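Local coordinates for putative glycyl-glycine endopeptidase lytM (Ruminococcus gnavus, PDB 3NYY), which probably acts as a metalloendopeptidase of the M23 family, with glycyl-glycine bonds as its putative target, at residues Q21-E25 and T26-Y30; R39-G42 and L43-A47; D78-V81 and Q82-A86. All blocks are in the same frame, centred on the assembly; numbering follows the deposited sequence.

Contact 1: Q21-E25 and T26-Y30; sequences QPVSE and TMQVY. With 2PE (nonaethylene glycol), chain D.
S24 OG accepts the backbone N-H of M27, with 3.1 Å between S24 OG and M27 N and an N-H...O angle of 162°. Next along the chain, Q28 N reaches S24 O at 2.9 Å and V29 N reaches E25 O at 3.0 Å, so the ordinary helical ladder starts where the hydroxyl bond leaves off. V23 adds the apolar part: its CG1 meets M27 CB at 3.7 Å and Q28 CG at 3.8 Å, crossing both side chains at about a right angle.

This is an N-cap. S24 stands just before helix 25-31, and its chi1 of 68° holds OG between its own backbone N and carbonyl carbon, turned to the first helical turn. The N-H groups of E25 and T26, and the T26 hydroxyl, are met by a nonaethylene glycol, probably from the crystallisation liquor: E25 N donates to its O7 at 3.0 Å and 170°, T26 OG1 donates to its O10 at 3.0 Å, and T26 N makes a weak bond to the same O10.

Further out, E51 positions the cap through a hydrogen bond from S24 N, while Y44 OH lies in a weak hydrogen bond with S24 OG. Q28 bends at its second torsion, bringing NE2 beside V23 CG1. That amide nitrogen is bonded to P236 O and, at 3.2 Å from Q28 NE2, to a water that donates in turn to V23 O.

Contact 2: R39-G42 and L43-A47; sequences RDVG and LYWMA
V41 and W45, one turn apart on helix 37-48, lie side by side and point the same way. V41 CG2 sits over the face of the indole, 3.8 Å from the centroid of the W45 six-membered ring and 22° off the ring normal, which defines a CH-pi contact; its closest atom is W45 CZ2, at 3.5 Å from V41 CG2. The chi1 of W45, -68°, sets CG opposite its own carbonyl carbon and so carries the ring back along the preceding turn, where V41 O also lies over one indole face. F50 stacks on the same ring system, and W45 NE1 is bonded to P22 O, which fixes how the indole is turned.

R39 and D40 are oriented quite differently. The guanidinium approaches side-on, with R39 NE at 2.9 Å and R39 NH2 at 2.8 Å from D40 OD1. Both nitrogens thus grip one oxygen, which stays within 2° of the guanidinium plane; R39 NH2 donates to the syn lone pair of D40 OD1, while R39 NE meets that oxygen nearly along its C-O axis. L43 CD1 comes obliquely to this pair, 3.8 Å from R39 NE.

G42 contributes its carbonyl: G42 O accepts M46 N at 3.1 Å and also the hydroxyl of Y80 from helix 77-88.

With two donors on OD1 and the Y30 hydroxyl bonded to OD2, the buried D40 carboxylate is likely to remain ionised, its charge balanced by R39, whose NH1 is held separately by Q65.

Contact 3: D78-V81 and Q82-A86; sequences DAYV and QSCRA. With SO4 (sulfate ion), chain F.
Y80 and C84 form a cysteine sulfur-aromatic contact one turn apart on helix 77-88, in the LytM N-terminal region. C84 SG lies over one face of the ring, 4.0 Å from the Y80 centroid and 19° off the normal. The offset is toward the rim, with Y80 CZ 3.8 Å from C84 SG. This is the closely packed side: both residues are buried against W45 of helix 37-48, F18 also touches C84, and the Y80 hydroxyl has its partner in G42.

The neighbouring pair, V81 and R85, leads to a more polar surface. V81 CG2 sits over the centre of the guanidinium face, 3.6 Å from R85 CZ. R85 can reach this position because its chi1 of -70° starts the chain beside the backbone N and the chain then stays extended from CG to NE. A sulfate ion, probably from the crystallisation liquor, meets the group at its edge: its O1 is 2.9 Å from R85 NH2 and 3.0 Å from R85 NH1, and NH1 bonds to O2 as well. W77 NE1 shares the anion, while NH2 also forms a salt bridge with D36. With an alanine here, D36 would probably lose its cationic partner, the sulfate its three bonds from the guanidinium, and V81 CG2 the flat group now lying against it.

The loose side carries A79 and Q82, both exposed. There one water donates to A79 O at 2.7 Å and to Q82 OE1 at 2.8 Å.

How the contacts relate
The three contacts follow one another along the chain, on the start of helix 25-31 with the loop before it, helix 37-48 and helix 77-88, all within the LytM N-terminal region. Contact 2 is the middle one in space: its centre lies 11 Å from those of contacts 1 and 3, which are 18 Å apart and do not touch, their nearest atoms being about 6 Å from each other. Helix 37-48 therefore joins the other two. Toward contact 1, W45 CH2 packs on Q21 NE2 at 3.4 Å. Toward contact 3, the bare G42 CA approaches C84 SG at 3.7 Å. The result is a helical assembly that also packs on the peptidase region, where S83 and A86 touch L223 of strand 216-225.

Contact 1: Q21-E25 and T26-Y30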
loop_
_atom_site.group_PDB
_atom_site.type_symbol
_atom_site.label_atom_id
_atom_site.label_comp_id
_atom_site.label_asym_id
_atom_site.label_seq_id
_atom_site.Cartn_x
_atom_site.Cartn_y
_atom_site.Cartn_z
ATOM N N GLN A 21 4.907 -11.849 10.869
ATOM C CA GLN A 21 5.849 -12.448 9.911
ATOM C C GLN A 21 7.033 -11.542 9.626
ATOM O O GLN A 21 7.236 -11.134 8.502
ATOM C CB GLN A 21 5.131 -12.828 8.618
ATOM C CG GLN A 21 4.037 -13.832 8.777
ATOM C CD GLN A 21 4.470 -15.277 8.743
ATOM O OE1 GLN A 21 4.948 -15.777 7.715
ATOM N NE2 GLN A 21 4.297 -15.983 9.906
ATOM N N PRO A 22 7.809 -11.184 10.664
ATOM C CA PRO A 22 8.878 -10.176 10.453
ATOM C C PRO A 22 10.042 -10.790 9.663
ATOM O O PRO A 22 10.741 -11.637 10.187
ATOM C CB PRO A 22 9.285 -9.819 11.869
ATOM C CG PRO A 22 8.919 -10.966 12.710
ATOM C CD PRO A 22 7.742 -11.627 12.061
ATOM N N VAL A 23 10.279 -10.307 8.450
ATOM C CA VAL A 23 11.342 -10.860 7.586
ATOM C C VAL A 23 12.148 -9.703 7.021
ATOM O O VAL A 23 11.630 -8.923 6.209
ATOM C CB VAL A 23 10.740 -11.712 6.473
ATOM C CG1 VAL A 23 11.850 -12.314 5.605
ATOM C CG2 VAL A 23 9.848 -12.836 7.070
ATOM N N SER A 24 13.390 -9.593 7.477
ATOM C CA SER A 24 14.353 -8.621 6.980
ATOM C C SER A 24 14.686 -8.779 5.505
ATOM O O SER A 24 14.476 -9.811 4.908
ATOM C CB SER A 24 15.671 -8.793 7.731
ATOM O OG SER A 24 16.316 -10.045 7.421
ATOM N N GLU A 25 15.253 -7.747 4.900
ATOM C CA GLU A 25 15.610 -7.879 3.474
ATOM C C GLU A 25 16.703 -8.952 3.248
ATOM O O GLU A 25 16.665 -9.667 2.239
ATOM C CB GLU A 25 15.971 -6.511 2.838
ATOM C CG GLU A 25 14.753 -5.530 2.662
ATOM C CD GLU A 25 13.502 -6.142 1.935
ATOM O OE1 GLU A 25 13.654 -6.824 0.891
ATOM O OE2 GLU A 25 12.347 -5.930 2.414
ATOM N N THR A 26 17.637 -9.086 4.189
ATOM C CA THR A 26 18.670 -10.151 4.138
ATOM C C THR A 26 18.016 -11.523 4.045
ATOM O O THR A 26 18.363 -12.362 3.203
ATOM C CB THR A 26 19.594 -10.088 5.378
ATOM O OG1 THR A 26 20.330 -8.863 5.315
ATOM C CG2 THR A 26 20.576 -11.257 5.435
HETATM N N MSE A 27 17.029 -11.740 4.915
HETATM C CA MSE A 27 16.282 -12.984 4.911
HETATM C C MSE A 27 15.416 -13.128 3.645
HETATM O O MSE A 27 15.266 -14.225 3.128
HETATM C CB MSE A 27 15.462 -13.077 6.210
HETATM C CG MSE A 27 14.955 -14.441 6.546
HETATM SE SE MSE A 27 16.354 -15.773 6.614
HETATM C CE MSE A 27 17.806 -14.696 7.187
ATOM N N GLN A 28 14.831 -12.037 3.129
ATOM C CA GLN A 28 14.067 -12.159 1.879
ATOM C C GLN A 28 14.940 -12.644 0.720
ATOM O O GLN A 28 14.536 -13.500 -0.044
ATOM C CB GLN A 28 13.360 -10.855 1.469
ATOM C CG GLN A 28 12.030 -10.672 2.149
ATOM C CD GLN A 28 10.916 -11.606 1.658
ATOM O OE1 GLN A 28 11.067 -12.352 0.688
ATOM N NE2 GLN A 28 9.777 -11.517 2.316
ATOM N N VAL A 29 16.155 -12.119 0.632
ATOM C CA VAL A 29 17.073 -12.566 -0.399
ATOM C C VAL A 29 17.389 -14.040 -0.190
ATOM O O VAL A 29 17.362 -14.824 -1.137
ATOM C CB VAL A 29 18.381 -11.743 -0.387
ATOM C CG1 VAL A 29 19.439 -12.359 -1.330
ATOM C CG2 VAL A 29 18.115 -10.244 -0.730
ATOM N N TYR A 30 17.622 -14.428 1.072
ATOM C CA TYR A 30 17.989 -15.816 1.350
ATOM C C TYR A 30 16.855 -16.753 1.001
ATOM O O TYR A 30 17.072 -17.819 0.424
ATOM C CB TYR A 30 18.447 -15.980 2.815
ATOM C CG TYR A 30 18.622 -17.452 3.140
ATOM C CD1 TYR A 30 19.806 -18.121 2.878
ATOM C CD2 TYR A 30 17.545 -18.169 3.630
ATOM C CE1 TYR A 30 19.901 -19.495 3.147
ATOM C CE2 TYR A 30 17.609 -19.485 3.849
ATOM C CZ TYR A 30 18.776 -20.149 3.636
ATOM O OH TYR A 30 18.759 -21.505 3.900
HETATM O O1 2PE D . 13.104 -3.968 12.164
HETATM C C2 2PE D . 12.750 -4.500 10.879
HETATM C C3 2PE D . 13.987 -4.597 9.987
HETATM O O4 2PE D . 13.921 -5.548 8.914
HETATM C C5 2PE D . 14.055 -5.013 7.575
HETATM C C6 2PE D . 15.453 -4.510 7.308
HETATM O O7 2PE D . 15.964 -5.099 6.119
HETATM C C8 2PE D . 17.154 -4.440 5.650
HETATM C C9 2PE D . 18.479 -5.001 6.160
HETATM O O10 2PE D . 18.629 -6.418 5.965
HETATM C C11 2PE D . 18.500 -7.156 7.178
HETATM C C12 2PE D . 19.715 -7.186 8.124
HETATM O O13 2PE D . 19.385 -7.309 9.530
HETATM C C14 2PE D . 18.010 -7.551 9.891
HETATM C C15 2PE D . 17.763 -7.738 11.376
HETATM O O16 2PE D . 16.498 -7.141 11.693
HETATM O O HOH W 1 9.428 -8.952 4.253
#

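Contact 2: R39-G42 and L43-A47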
loop_
_atom_site.group_PDB
_atom_site.type_symbol
_atom_site.label_atom_id
_atom_site.label_comp_id
_atom_site.label_asym_id
_atom_site.label_seq_id
_atom_site.Cartn_x
_atom_site.Cartn_y
_atom_site.Cartn_z
ATOM N N ARG A 39 10.823 -23.926 6.964
ATOM C CA ARG A 39 11.775 -24.354 7.980
ATOM C C ARG A 39 12.750 -23.245 8.320
ATOM O O ARG A 39 13.007 -23.001 9.501
ATOM C CB ARG A 39 12.572 -25.573 7.522
ATOM C CG ARG A 39 13.393 -26.190 8.620
ATOM C CD ARG A 39 14.457 -27.134 8.058
ATOM N NE ARG A 39 15.546 -26.353 7.449
ATOM C CZ ARG A 39 16.757 -26.840 7.118
ATOM N NH1 ARG A 39 17.037 -28.114 7.319
ATOM N NH2 ARG A 39 17.684 -26.023 6.629
ATOM N N ASP A 40 13.356 -22.647 7.296
ATOM C CA ASP A 40 14.432 -21.681 7.502
ATOM C C ASP A 40 13.942 -20.380 8.123
ATOM O O ASP A 40 14.580 -19.863 9.039
ATOM C CB ASP A 40 15.209 -21.455 6.215
ATOM C CG ASP A 40 15.995 -22.687 5.784
ATOM O OD1 ASP A 40 16.084 -23.673 6.559
ATOM O OD2 ASP A 40 16.523 -22.655 4.647
ATOM N N VAL A 41 12.768 -19.907 7.718
ATOM C CA VAL A 41 12.200 -18.710 8.364
ATOM C C VAL A 41 11.821 -19.016 9.828
ATOM O O VAL A 41 12.034 -18.208 10.743
ATOM C CB VAL A 41 11.023 -18.073 7.562
ATOM C CG1 VAL A 41 9.676 -18.860 7.748
ATOM C CG2 VAL A 41 10.950 -16.589 7.887
ATOM N N GLY A 42 11.323 -20.215 10.073
ATOM C CA GLY A 42 11.016 -20.666 11.418
ATOM C C GLY A 42 12.252 -20.692 12.305
ATOM O O GLY A 42 12.200 -20.259 13.447
ATOM N N LEU A 43 13.352 -21.193 11.744
ATOM C CA LEU A 43 14.636 -21.219 12.469
ATOM C C LEU A 43 15.186 -19.825 12.731
ATOM O O LEU A 43 15.726 -19.548 13.793
ATOM C CB LEU A 43 15.644 -22.085 11.717
ATOM C CG LEU A 43 15.295 -23.582 11.750
ATOM C CD1 LEU A 43 16.123 -24.354 10.686
ATOM C CD2 LEU A 43 15.471 -24.196 13.126
ATOM N N TYR A 44 15.056 -18.960 11.751
ATOM C CA TYR A 44 15.435 -17.578 11.859
ATOM C C TYR A 44 14.694 -16.890 12.984
ATOM O O TYR A 44 15.331 -16.192 13.804
ATOM C CB TYR A 44 15.182 -16.901 10.523
ATOM C CG TYR A 44 15.348 -15.427 10.532
ATOM C CD1 TYR A 44 16.620 -14.859 10.530
ATOM C CD2 TYR A 44 14.248 -14.579 10.508
ATOM C CE1 TYR A 44 16.795 -13.483 10.512
ATOM C CE2 TYR A 44 14.422 -13.185 10.493
ATOM C CZ TYR A 44 15.704 -12.655 10.496
ATOM O OH TYR A 44 15.875 -11.305 10.502
ATOM N N TRP A 45 13.377 -17.122 13.070
ATOM C CA TRP A 45 12.599 -16.531 14.171
ATOM C C TRP A 45 12.995 -17.061 15.532
ATOM O O TRP A 45 13.028 -16.311 16.518
ATOM C CB TRP A 45 11.112 -16.672 13.947
ATOM C CG TRP A 45 10.595 -15.842 12.779
ATOM C CD1 TRP A 45 11.047 -14.589 12.381
ATOM C CD2 TRP A 45 9.540 -16.202 11.868
ATOM N NE1 TRP A 45 10.335 -14.171 11.282
ATOM C CE2 TRP A 45 9.409 -15.133 10.946
ATOM C CE3 TRP A 45 8.711 -17.323 11.739
ATOM C CZ2 TRP A 45 8.461 -15.146 9.906
ATOM C CZ3 TRP A 45 7.775 -17.363 10.702
ATOM C CH2 TRP A 45 7.669 -16.284 9.788
HETATM N N MSE A 46 13.255 -18.369 15.631
HETATM C CA MSE A 46 13.696 -18.920 16.895
HETATM C C MSE A 46 15.037 -18.372 17.330
HETATM O O MSE A 46 15.200 -17.989 18.493
HETATM C CB MSE A 46 13.749 -20.465 16.821
HETATM C CG MSE A 46 12.388 -21.135 16.885
HETATM SE SE MSE A 46 11.452 -20.861 18.533
HETATM C CE MSE A 46 10.046 -19.819 18.056
ATOM N N ALA A 47 15.978 -18.283 16.404
ATOM C CA ALA A 47 17.331 -17.869 16.733
ATOM C C ALA A 47 17.389 -16.371 17.062
ATOM O O ALA A 47 18.281 -15.970 17.804
ATOM C CB ALA A 47 18.283 -18.193 15.581
#

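Contact 3: D78-V81 and Q82-A86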
loop_
_atom_site.group_PDB
_atom_site.type_symbol
_atom_site.label_atom_id
_atom_site.label_comp_id
_atom_site.label_asym_id
_atom_site.label_seq_id
_atom_site.Cartn_x
_atom_site.Cartn_y
_atom_site.Cartn_z
ATOM N N ASP A 78 7.588 -29.624 16.149
ATOM C CA ASP A 78 6.766 -30.219 15.084
ATOM C C ASP A 78 5.585 -29.323 14.717
ATOM O O ASP A 78 5.377 -29.020 13.534
ATOM C CB ASP A 78 6.300 -31.634 15.420
ATOM C CG ASP A 78 7.458 -32.657 15.350
ATOM O OD1 ASP A 78 8.510 -32.416 14.679
ATOM O OD2 ASP A 78 7.300 -33.708 15.972
ATOM N N ALA A 79 4.843 -28.860 15.720
ATOM C CA ALA A 79 3.675 -28.000 15.413
ATOM C C ALA A 79 4.083 -26.660 14.815
ATOM O O ALA A 79 3.421 -26.152 13.910
ATOM C CB ALA A 79 2.816 -27.786 16.673
ATOM N N TYR A 80 5.149 -26.086 15.365
ATOM C CA TYR A 80 5.649 -24.810 14.929
ATOM C C TYR A 80 6.142 -24.803 13.510
ATOM O O TYR A 80 5.765 -23.917 12.737
ATOM C CB TYR A 80 6.766 -24.346 15.840
ATOM C CG TYR A 80 7.545 -23.147 15.390
ATOM C CD1 TYR A 80 6.970 -21.884 15.352
ATOM C CD2 TYR A 80 8.861 -23.247 15.002
ATOM C CE1 TYR A 80 7.694 -20.769 14.978
ATOM C CE2 TYR A 80 9.603 -22.145 14.647
ATOM C CZ TYR A 80 9.025 -20.892 14.627
ATOM O OH TYR A 80 9.715 -19.752 14.284
ATOM N N VAL A 81 6.981 -25.771 13.155
ATOM C CA VAL A 81 7.511 -25.805 11.784
ATOM C C VAL A 81 6.378 -26.132 10.768
ATOM O O VAL A 81 6.414 -25.671 9.624
ATOM C CB VAL A 81 8.719 -26.765 11.618
ATOM C CG1 VAL A 81 8.314 -28.286 11.753
ATOM C CG2 VAL A 81 9.458 -26.469 10.296
ATOM N N GLN A 82 5.383 -26.898 11.204
ATOM C CA GLN A 82 4.247 -27.189 10.322
ATOM C C GLN A 82 3.521 -25.877 10.017
ATOM O O GLN A 82 3.129 -25.671 8.859
ATOM C CB GLN A 82 3.292 -28.203 10.933
ATOM C CG GLN A 82 2.025 -28.440 10.129
ATOM C CD GLN A 82 1.118 -29.437 10.830
ATOM O OE1 GLN A 82 0.813 -29.290 12.015
ATOM N NE2 GLN A 82 0.724 -30.483 10.117
ATOM N N SER A 83 3.347 -24.984 11.028
ATOM C CA SER A 83 2.709 -23.697 10.802
ATOM C C SER A 83 3.517 -22.826 9.826
ATOM O O SER A 83 2.944 -22.221 8.906
ATOM C CB SER A 83 2.425 -22.934 12.109
ATOM O OG SER A 83 1.543 -23.700 12.925
ATOM N N CYS A 84 4.842 -22.782 10.010
ATOM C CA CYS A 84 5.719 -22.025 9.117
ATOM C C CYS A 84 5.633 -22.589 7.691
ATOM O O CYS A 84 5.468 -21.811 6.743
ATOM C CB CYS A 84 7.155 -22.054 9.590
ATOM S SG CYS A 84 7.425 -21.286 11.213
ATOM N N ARG A 85 5.725 -23.907 7.542
ATOM C CA ARG A 85 5.637 -24.499 6.206
ATOM C C ARG A 85 4.250 -24.332 5.565
ATOM O O ARG A 85 4.124 -24.174 4.347
ATOM C CB ARG A 85 6.031 -25.972 6.253
ATOM C CG ARG A 85 7.531 -26.212 6.508
ATOM C CD ARG A 85 7.756 -27.688 6.514
ATOM N NE ARG A 85 9.172 -27.982 6.668
ATOM C CZ ARG A 85 9.710 -28.819 7.547
ATOM N NH1 ARG A 85 8.972 -29.514 8.401
ATOM N NH2 ARG A 85 11.037 -28.980 7.559
ATOM N N ALA A 86 3.195 -24.299 6.386
ATOM C CA ALA A 86 1.836 -24.120 5.852
ATOM C C ALA A 86 1.737 -22.747 5.152
ATOM O O ALA A 86 1.041 -22.631 4.147
ATOM C CB ALA A 86 0.798 -24.220 6.968
HETATM S S SO4 F . 11.160 -31.623 10.360
HETATM O O1 SO4 F . 11.276 -30.173 10.166
HETATM O O2 SO4 F . 9.779 -32.029 10.131
HETATM O O3 SO4 F . 12.057 -32.284 9.433
HETATM O O4 SO4 F . 11.533 -31.848 11.759
HETATM O O HOH W 2 0.846 -26.984 13.527
#